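Local coordinates for protein peroxiredoxin (Clostridioides difficile, PDB 6TSB) that is a spore-coat protein joining a predicted thiol peroxidase to a chitinase of glycoside hydrolase family 18, the part in this chain, which hydrolyses chitin at internal linkages, at residues D310-L322 with I350-Y364. Residues are numbered along the deposited sequence; the frame is centred on the assembly and turned at random.
Sequences DALSIFLKTQYVL and INDPEVLKEELEGIY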
ATOM      1  N   ASP A 310      -4.302  -5.303  -9.130  1.00 64.32           N
ATOM      2  CA  ASP A 310      -3.138  -5.887  -8.403  1.00 67.98           C
ATOM      3  C   ASP A 310      -3.681  -7.026  -7.546  1.00 58.14           C
ATOM      4  O   ASP A 310      -4.819  -7.465  -7.819  1.00 68.03           O
ATOM      5  CB  ASP A 310      -2.377  -4.821  -7.611  1.00 64.23           C
ATOM      6  CG  ASP A 310      -3.151  -4.250  -6.435  1.00 71.02           C
ATOM      7  OD1 ASP A 310      -4.355  -4.604  -6.272  1.00 62.97           O
ATOM      8  OD2 ASP A 310      -2.546  -3.445  -5.687  1.00 79.38           O
ATOM      9  N   ALA A 311      -2.919  -7.471  -6.557  1.00 51.55           N
ATOM     10  CA  ALA A 311      -3.216  -8.701  -5.790  1.00 52.13           C
ATOM     11  C   ALA A 311      -4.465  -8.509  -4.904  1.00 51.93           C
ATOM     12  O   ALA A 311      -5.217  -9.504  -4.647  1.00 49.84           O
ATOM     13  CB  ALA A 311      -2.010  -9.046  -4.971  1.00 49.77           C
ATOM     14  N   LEU A 312      -4.634  -7.286  -4.399  1.00 50.62           N
ATOM     15  CA  LEU A 312      -5.732  -6.896  -3.483  1.00 57.08           C
ATOM     16  C   LEU A 312      -7.050  -6.821  -4.277  1.00 58.89           C
ATOM     17  O   LEU A 312      -8.004  -7.517  -3.881  1.00 59.19           O
ATOM     18  CB  LEU A 312      -5.419  -5.554  -2.816  1.00 50.05           C
ATOM     19  CG  LEU A 312      -6.544  -5.013  -1.936  1.00 62.27           C
ATOM     20  CD1 LEU A 312      -6.807  -5.971  -0.770  1.00 54.94           C
ATOM     21  CD2 LEU A 312      -6.260  -3.584  -1.457  1.00 60.43           C
ATOM     22  N   SER A 313      -7.129  -6.008  -5.338  1.00 54.17           N
ATOM     23  CA  SER A 313      -8.362  -5.915  -6.169  1.00 56.05           C
ATOM     24  C   SER A 313      -8.678  -7.277  -6.828  1.00 52.09           C
ATOM     25  O   SER A 313      -9.876  -7.543  -7.006  1.00 64.12           O
ATOM     26  CB  SER A 313      -8.324  -4.759  -7.137  1.00 55.81           C
ATOM     27  OG  SER A 313      -7.452  -5.033  -8.217  1.00 60.59           O
ATOM     28  N   ILE A 314      -7.714  -8.185  -7.037  1.00 45.19           N
ATOM     29  CA  ILE A 314      -8.019  -9.575  -7.528  1.00 43.99           C
ATOM     30  C   ILE A 314      -8.562 -10.442  -6.394  1.00 47.23           C
ATOM     31  O   ILE A 314      -9.442 -11.322  -6.657  1.00 48.26           O
ATOM     32  CB  ILE A 314      -6.796 -10.262  -8.162  1.00 44.62           C
ATOM     33  CG1 ILE A 314      -6.363  -9.554  -9.447  1.00 45.87           C
ATOM     34  CG2 ILE A 314      -7.049 -11.749  -8.388  1.00 39.56           C
ATOM     35  CD1 ILE A 314      -5.010  -9.975  -9.939  1.00 49.97           C
ATOM     36  N   PHE A 315      -8.029 -10.280  -5.184  1.00 46.79           N
ATOM     37  CA  PHE A 315      -8.575 -10.979  -3.991  1.00 44.20           C
ATOM     38  C   PHE A 315     -10.049 -10.566  -3.778  1.00 40.13           C
ATOM     39  O   PHE A 315     -10.904 -11.436  -3.604  1.00 43.13           O
ATOM     40  CB  PHE A 315      -7.719 -10.670  -2.768  1.00 44.90           C
ATOM     41  CG  PHE A 315      -8.370 -11.067  -1.474  1.00 44.28           C
ATOM     42  CD1 PHE A 315      -8.359 -12.387  -1.056  1.00 47.28           C
ATOM     43  CD2 PHE A 315      -9.003 -10.110  -0.687  1.00 45.57           C
ATOM     44  CE1 PHE A 315      -8.965 -12.752   0.135  1.00 54.21           C
ATOM     45  CE2 PHE A 315      -9.609 -10.471   0.504  1.00 47.41           C
ATOM     46  CZ  PHE A 315      -9.590 -11.790   0.913  1.00 54.29           C
ATOM     47  N   LEU A 316     -10.334  -9.266  -3.879  1.00 41.36           N
ATOM     48  CA  LEU A 316     -11.675  -8.655  -3.694  1.00 49.80           C
ATOM     49  C   LEU A 316     -12.638  -9.104  -4.816  1.00 55.45           C
ATOM     50  O   LEU A 316     -13.768  -9.548  -4.468  1.00 54.22           O
ATOM     51  CB  LEU A 316     -11.496  -7.133  -3.620  1.00 44.21           C
ATOM     52  CG  LEU A 316     -10.784  -6.633  -2.355  1.00 51.59           C
ATOM     53  CD1 LEU A 316     -10.821  -5.113  -2.278  1.00 57.41           C
ATOM     54  CD2 LEU A 316     -11.400  -7.245  -1.100  1.00 51.49           C
ATOM     55  N   LYS A 317     -12.203  -9.059  -6.087  1.00 51.29           N
ATOM     56  CA  LYS A 317     -12.977  -9.605  -7.243  1.00 44.85           C
ATOM     57  C   LYS A 317     -13.252 -11.099  -7.038  1.00 43.71           C
ATOM     58  O   LYS A 317     -14.413 -11.477  -7.242  1.00 42.77           O
ATOM     59  CB  LYS A 317     -12.274  -9.290  -8.566  1.00 42.16           C
ATOM     60  CG  LYS A 317     -12.703  -7.939  -9.116  1.00 41.32           C
ATOM     61  CD  LYS A 317     -11.755  -7.276 -10.103  1.00 44.27           C
ATOM     62  CE  LYS A 317     -12.129  -5.819 -10.263  1.00 45.36           C
ATOM     63  NZ  LYS A 317     -11.564  -5.232 -11.488  1.00 51.28           N
ATOM     64  N   THR A 318     -12.269 -11.914  -6.636  1.00 37.70           N
ATOM     65  CA  THR A 318     -12.472 -13.375  -6.464  1.00 44.02           C
ATOM     66  C   THR A 318     -13.377 -13.637  -5.250  1.00 50.76           C
ATOM     67  O   THR A 318     -14.082 -14.693  -5.235  1.00 49.68           O
ATOM     68  CB  THR A 318     -11.138 -14.136  -6.341  1.00 54.37           C
ATOM     69  OG1 THR A 318     -10.279 -13.525  -5.372  1.00 47.64           O
ATOM     70  CG2 THR A 318     -10.408 -14.240  -7.670  1.00 51.70           C
ATOM     71  N   GLN A 319     -13.352 -12.745  -4.246  1.00 50.65           N
ATOM     72  CA  GLN A 319     -14.323 -12.785  -3.110  1.00 50.24           C
ATOM     73  C   GLN A 319     -15.741 -12.624  -3.677  1.00 43.68           C
ATOM     74  O   GLN A 319     -16.603 -13.471  -3.380  1.00 48.34           O
ATOM     75  CB  GLN A 319     -14.056 -11.704  -2.048  1.00 51.32           C
ATOM     76  CG  GLN A 319     -12.881 -12.000  -1.112  1.00 49.89           C
ATOM     77  CD  GLN A 319     -13.097 -13.262  -0.314  1.00 57.97           C
ATOM     78  OE1 GLN A 319     -12.522 -14.308  -0.620  1.00 54.88           O
ATOM     79  NE2 GLN A 319     -13.967 -13.189   0.686  1.00 61.97           N
ATOM     80  N   TYR A 320     -15.958 -11.572  -4.465  1.00 37.77           N
ATOM     81  CA  TYR A 320     -17.251 -11.237  -5.105  1.00 44.12           C
ATOM     82  C   TYR A 320     -17.762 -12.476  -5.840  1.00 44.78           C
ATOM     83  O   TYR A 320     -18.952 -12.753  -5.773  1.00 47.81           O
ATOM     84  CB  TYR A 320     -17.098  -9.997  -5.985  1.00 45.56           C
ATOM     85  CG  TYR A 320     -18.384  -9.454  -6.544  1.00 50.80           C
ATOM     86  CD1 TYR A 320     -19.029 -10.058  -7.621  1.00 47.00           C
ATOM     87  CD2 TYR A 320     -18.957  -8.304  -6.004  1.00 52.46           C
ATOM     88  CE1 TYR A 320     -20.209  -9.532  -8.137  1.00 46.35           C
ATOM     89  CE2 TYR A 320     -20.133  -7.764  -6.516  1.00 46.65           C
ATOM     90  CZ  TYR A 320     -20.759  -8.374  -7.590  1.00 51.86           C
ATOM     91  OH  TYR A 320     -21.920  -7.818  -8.061  1.00 52.89           O
ATOM     92  N   VAL A 321     -16.872 -13.219  -6.494  1.00 43.25           N
ATOM     93  CA  VAL A 321     -17.252 -14.420  -7.282  1.00 42.77           C
ATOM     94  C   VAL A 321     -17.855 -15.433  -6.307  1.00 45.13           C
ATOM     95  O   VAL A 321     -18.875 -16.106  -6.625  1.00 45.06           O
ATOM     96  CB  VAL A 321     -16.046 -14.985  -8.075  1.00 44.64           C
ATOM     97  CG1 VAL A 321     -16.222 -16.448  -8.462  1.00 43.72           C
ATOM     98  CG2 VAL A 321     -15.758 -14.163  -9.322  1.00 42.77           C
ATOM     99  N   LEU A 322     -17.202 -15.598  -5.173  1.00 49.42           N
ATOM    100  CA  LEU A 322     -17.542 -16.679  -4.223  1.00 53.28           C
ATOM    101  C   LEU A 322     -18.773 -16.249  -3.410  1.00 48.58           C
ATOM    102  O   LEU A 322     -19.600 -17.090  -3.131  1.00 45.75           O
ATOM    103  CB  LEU A 322     -16.316 -16.931  -3.342  1.00 57.91           C
ATOM    104  CG  LEU A 322     -15.132 -17.593  -4.053  1.00 59.09           C
ATOM    105  CD1 LEU A 322     -13.837 -17.245  -3.338  1.00 53.70           C
ATOM    106  CD2 LEU A 322     -15.329 -19.110  -4.132  1.00 53.20           C
ATOM    107  N   ILE A 350      -9.711 -17.906  -5.866  1.00 46.39           N
ATOM    108  CA  ILE A 350     -10.809 -18.899  -6.052  1.00 49.75           C
ATOM    109  C   ILE A 350     -10.534 -20.187  -5.273  1.00 46.87           C
ATOM    110  O   ILE A 350     -11.503 -20.724  -4.723  1.00 50.91           O
ATOM    111  CB  ILE A 350     -11.011 -19.232  -7.554  1.00 48.11           C
ATOM    112  CG1 ILE A 350     -11.441 -18.006  -8.360  1.00 51.92           C
ATOM    113  CG2 ILE A 350     -11.981 -20.390  -7.732  1.00 45.54           C
ATOM    114  CD1 ILE A 350     -12.687 -17.328  -7.847  1.00 56.06           C
ATOM    115  N   ASN A 351      -9.318 -20.740  -5.289  1.00 48.31           N
ATOM    116  CA  ASN A 351      -9.100 -22.154  -4.832  1.00 53.29           C
ATOM    117  C   ASN A 351      -8.684 -22.244  -3.349  1.00 57.55           C
ATOM    118  O   ASN A 351      -8.950 -23.316  -2.729  1.00 63.08           O
ATOM    119  CB  ASN A 351      -8.103 -22.884  -5.739  1.00 50.06           C
ATOM    120  CG  ASN A 351      -8.703 -23.140  -7.101  1.00 55.06           C
ATOM    121  OD1 ASN A 351      -8.417 -22.414  -8.056  1.00 55.50           O
ATOM    122  ND2 ASN A 351      -9.600 -24.109  -7.183  1.00 49.02           N
ATOM    123  N   ASP A 352      -8.027 -21.218  -2.794  1.00 58.10           N
ATOM    124  CA  ASP A 352      -7.518 -21.244  -1.389  1.00 59.20           C
ATOM    125  C   ASP A 352      -7.450 -19.811  -0.874  1.00 56.11           C
ATOM    126  O   ASP A 352      -6.385 -19.266  -0.594  1.00 56.71           O
ATOM    127  CB  ASP A 352      -6.179 -21.978  -1.300  1.00 69.31           C
ATOM    128  CG  ASP A 352      -6.159 -23.025  -0.200  1.00 81.33           C
ATOM    129  OD1 ASP A 352      -6.403 -22.648   0.971  1.00 82.67           O
ATOM    130  OD2 ASP A 352      -5.946 -24.215  -0.532  1.00 88.14           O
ATOM    131  N   PRO A 353      -8.610 -19.141  -0.724  1.00 57.85           N
ATOM    132  CA  PRO A 353      -8.618 -17.708  -0.431  1.00 64.08           C
ATOM    133  C   PRO A 353      -8.005 -17.376   0.944  1.00 63.50           C
ATOM    134  O   PRO A 353      -7.620 -16.241   1.142  1.00 68.34           O
ATOM    135  CB  PRO A 353     -10.098 -17.286  -0.511  1.00 59.62           C
ATOM    136  CG  PRO A 353     -10.869 -18.532  -0.951  1.00 60.19           C
ATOM    137  CD  PRO A 353      -9.954 -19.731  -0.789  1.00 59.06           C
ATOM    138  N   GLU A 354      -7.918 -18.357   1.848  1.00 70.72           N
ATOM    139  CA  GLU A 354      -7.260 -18.185   3.172  1.00 75.06           C
ATOM    140  C   GLU A 354      -5.778 -17.890   2.956  1.00 70.58           C
ATOM    141  O   GLU A 354      -5.278 -16.934   3.580  1.00 67.41           O
ATOM    142  CB  GLU A 354      -7.437 -19.427   4.044  1.00 90.04           C
ATOM    143  CG  GLU A 354      -8.717 -19.395   4.866  1.00 95.30           C
ATOM    144  CD  GLU A 354      -9.051 -20.719   5.528  1.00 96.45           C
ATOM    145  OE1 GLU A 354      -9.273 -21.700   4.796  1.00101.81           O
ATOM    146  OE2 GLU A 354      -9.061 -20.769   6.773  1.00 96.31           O
ATOM    147  N   VAL A 355      -5.125 -18.644   2.063  1.00 66.89           N
ATOM    148  CA  VAL A 355      -3.658 -18.527   1.794  1.00 63.57           C
ATOM    149  C   VAL A 355      -3.339 -17.122   1.247  1.00 62.38           C
ATOM    150  O   VAL A 355      -2.302 -16.528   1.638  1.00 65.07           O
ATOM    151  CB  VAL A 355      -3.180 -19.661   0.867  1.00 60.60           C
ATOM    152  CG1 VAL A 355      -1.708 -19.516   0.491  1.00 60.23           C
ATOM    153  CG2 VAL A 355      -3.451 -21.027   1.502  1.00 59.13           C
ATOM    154  N   LEU A 356      -4.220 -16.582   0.410  1.00 60.82           N
ATOM    155  CA  LEU A 356      -3.977 -15.312  -0.318  1.00 60.23           C
ATOM    156  C   LEU A 356      -4.208 -14.141   0.642  1.00 61.36           C
ATOM    157  O   LEU A 356      -3.417 -13.179   0.582  1.00 56.60           O
ATOM    158  CB  LEU A 356      -4.907 -15.260  -1.534  1.00 57.84           C
ATOM    159  CG  LEU A 356      -5.060 -13.903  -2.215  1.00 57.34           C
ATOM    160  CD1 LEU A 356      -3.720 -13.362  -2.701  1.00 55.61           C
ATOM    161  CD2 LEU A 356      -6.034 -13.996  -3.382  1.00 62.34           C
ATOM    162  N   LYS A 357      -5.256 -14.218   1.478  1.00 66.23           N
ATOM    163  CA  LYS A 357      -5.507 -13.260   2.593  1.00 69.89           C
ATOM    164  C   LYS A 357      -4.268 -13.164   3.502  1.00 66.26           C
ATOM    165  O   LYS A 357      -3.834 -12.035   3.724  1.00 63.39           O
ATOM    166  CB  LYS A 357      -6.732 -13.644   3.433  1.00 73.39           C
ATOM    167  CG  LYS A 357      -7.113 -12.643   4.528  1.00 74.36           C
ATOM    168  CD  LYS A 357      -7.643 -11.300   4.014  1.00 70.47           C
ATOM    169  CE  LYS A 357      -7.858 -10.265   5.104  1.00 74.00           C
ATOM    170  NZ  LYS A 357      -9.237 -10.281   5.654  1.00 77.64           N
ATOM    171  N   GLU A 358      -3.741 -14.286   4.019  1.00 69.96           N
ATOM    172  CA  GLU A 358      -2.480 -14.325   4.826  1.00 79.17           C
ATOM    173  C   GLU A 358      -1.354 -13.568   4.105  1.00 70.75           C
ATOM    174  O   GLU A 358      -0.713 -12.722   4.751  1.00 65.39           O
ATOM    175  CB  GLU A 358      -2.031 -15.759   5.108  1.00 91.26           C
ATOM    176  CG  GLU A 358      -2.228 -16.166   6.557  1.00102.95           C
ATOM    177  CD  GLU A 358      -2.202 -17.664   6.813  1.00117.85           C
ATOM    178  OE1 GLU A 358      -1.806 -18.428   5.897  1.00119.77           O
ATOM    179  OE2 GLU A 358      -2.588 -18.067   7.930  1.00125.03           O
ATOM    180  N   GLU A 359      -1.138 -13.850   2.818  1.00 66.75           N
ATOM    181  CA  GLU A 359      -0.150 -13.147   1.945  1.00 64.22           C
ATOM    182  C   GLU A 359      -0.336 -11.622   2.015  1.00 69.96           C
ATOM    183  O   GLU A 359       0.666 -10.902   2.195  1.00 78.56           O
ATOM    184  CB  GLU A 359      -0.316 -13.623   0.507  1.00 69.32           C
ATOM    185  CG  GLU A 359       0.994 -13.840  -0.220  1.00 82.30           C
ATOM    186  CD  GLU A 359       0.891 -14.918  -1.285  1.00 82.07           C
ATOM    187  OE1 GLU A 359       0.626 -16.086  -0.928  1.00 75.82           O
ATOM    188  OE2 GLU A 359       1.040 -14.576  -2.464  1.00 85.26           O
ATOM    189  N   LEU A 360      -1.571 -11.135   1.872  1.00 64.09           N
ATOM    190  CA  LEU A 360      -1.874  -9.688   1.697  1.00 63.00           C
ATOM    191  C   LEU A 360      -1.923  -8.973   3.062  1.00 64.46           C
ATOM    192  O   LEU A 360      -1.848  -7.711   3.063  1.00 55.06           O
ATOM    193  CB  LEU A 360      -3.205  -9.516   0.947  1.00 60.95           C
ATOM    194  CG  LEU A 360      -3.341 -10.142  -0.452  1.00 63.60           C
ATOM    195  CD1 LEU A 360      -4.738  -9.911  -1.004  1.00 67.75           C
ATOM    196  CD2 LEU A 360      -2.324  -9.610  -1.447  1.00 64.02           C
ATOM    197  N   GLU A 361      -2.082  -9.721   4.168  1.00 70.18           N
ATOM    198  CA  GLU A 361      -1.991  -9.193   5.567  1.00 74.35           C
ATOM    199  C   GLU A 361      -0.567  -8.672   5.792  1.00 63.86           C
ATOM    200  O   GLU A 361      -0.411  -7.732   6.590  1.00 63.84           O
ATOM    201  CB  GLU A 361      -2.343 -10.242   6.637  1.00 86.42           C
ATOM    202  CG  GLU A 361      -3.836 -10.403   6.966  1.00 91.53           C
ATOM    203  CD  GLU A 361      -4.576  -9.211   7.573  1.00 94.63           C
ATOM    204  OE1 GLU A 361      -3.921  -8.210   7.943  1.00 91.46           O
ATOM    205  OE2 GLU A 361      -5.819  -9.292   7.687  1.00 94.47           O
ATOM    206  N   GLY A 362       0.413  -9.255   5.086  1.00 65.54           N
ATOM    207  CA  GLY A 362       1.843  -8.903   5.148  1.00 63.58           C
ATOM    208  C   GLY A 362       2.281  -7.989   4.017  1.00 63.81           C
ATOM    209  O   GLY A 362       3.459  -8.063   3.648  1.00 83.12           O
ATOM    210  N   ILE A 363       1.388  -7.158   3.479  1.00 70.05           N
ATOM    211  CA  ILE A 363       1.675  -6.247   2.322  1.00 73.10           C
ATOM    212  C   ILE A 363       0.866  -4.940   2.450  1.00 76.12           C
ATOM    213  O   ILE A 363       1.434  -3.843   2.217  1.00 72.11           O
ATOM    214  CB  ILE A 363       1.373  -6.939   0.972  1.00 73.25           C
ATOM    215  CG1 ILE A 363       2.210  -8.207   0.753  1.00 78.41           C
ATOM    216  CG2 ILE A 363       1.543  -5.939  -0.166  1.00 71.46           C
ATOM    217  CD1 ILE A 363       1.805  -9.031  -0.451  1.00 75.69           C
ATOM    218  N   TYR A 364      -0.432  -5.047   2.732  1.00 70.63           N
ATOM    219  CA  TYR A 364      -1.373  -3.902   2.702  1.00 68.13           C
ATOM    220  C   TYR A 364      -1.588  -3.367   4.114  1.00 71.04           C
ATOM    221  O   TYR A 364      -2.098  -4.104   5.002  1.00 59.82           O
ATOM    222  CB  TYR A 364      -2.664  -4.314   2.004  1.00 63.07           C
ATOM    223  CG  TYR A 364      -2.429  -4.533   0.537  1.00 65.64           C
ATOM    224  CD1 TYR A 364      -2.050  -5.776   0.040  1.00 64.20           C
ATOM    225  CD2 TYR A 364      -2.500  -3.468  -0.353  1.00 72.35           C
ATOM    226  CE1 TYR A 364      -1.815  -5.964  -1.318  1.00 65.73           C
ATOM    227  CE2 TYR A 364      -2.261  -3.638  -1.712  1.00 71.46           C
ATOM    228  CZ  TYR A 364      -1.922  -4.893  -2.198  1.00 68.12           C
ATOM    229  OH  TYR A 364      -1.692  -5.059  -3.538  1.00 70.31           O
TER
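Phe315 has chi1 167°, which points CG away from its own backbone N and sends the ring into helix 353-361, a knob among Pro353, Leu356, Lys357 and Leu360. Leu356 CD2 meets the ring edge near its plane, 3.7 Å from Phe315 CD1, while the aliphatic CD of Lys357 lies 3.7 Å from Phe315 CZ. At the root of the side chain, Leu360 CD1 packs 3.5 Å from Phe315 CB, and Leu360 CD2 reaches Ala311 CB. Tyr364, beyond the helix, takes a chi1 of -69° that lays one ring face under Leu312, whose CB makes a CH-pi contact 3.9 Å from the ring centroid. The phenol ends at the start of the opposite helix, where Tyr364 OH gives a weak hydrogen bond of 2.8 Å to Asp310 OD2; the carboxylate stands steeply to the ring. The stronger partner of Asp310 OD2 is Tyr287 OH. Asp310 OD1 accepts from Ser313 N at 3.2 Å and Asp310 N donates back to Ser313 OG, a capping box that should steady the carboxylate facing Tyr364. At the far end, Ile350 CD1 fits between Thr318 CG2 and Val321 CG1, and Leu322 CD1 touches Pro353 CG. The axes of the two helical segments approach to 10.8 Å, at 149°, about 33 Å from the chain centre, outside the TIM-barrel-type body and against the second subunit. Helix 341-351 lines the contact through Thr345, Met346 and Ile348, strands 286-290 and 295-300 border the Asp310 end, and Phe367 of the second subunit packs on Leu312 and makes a cation-pi contact with Lys357.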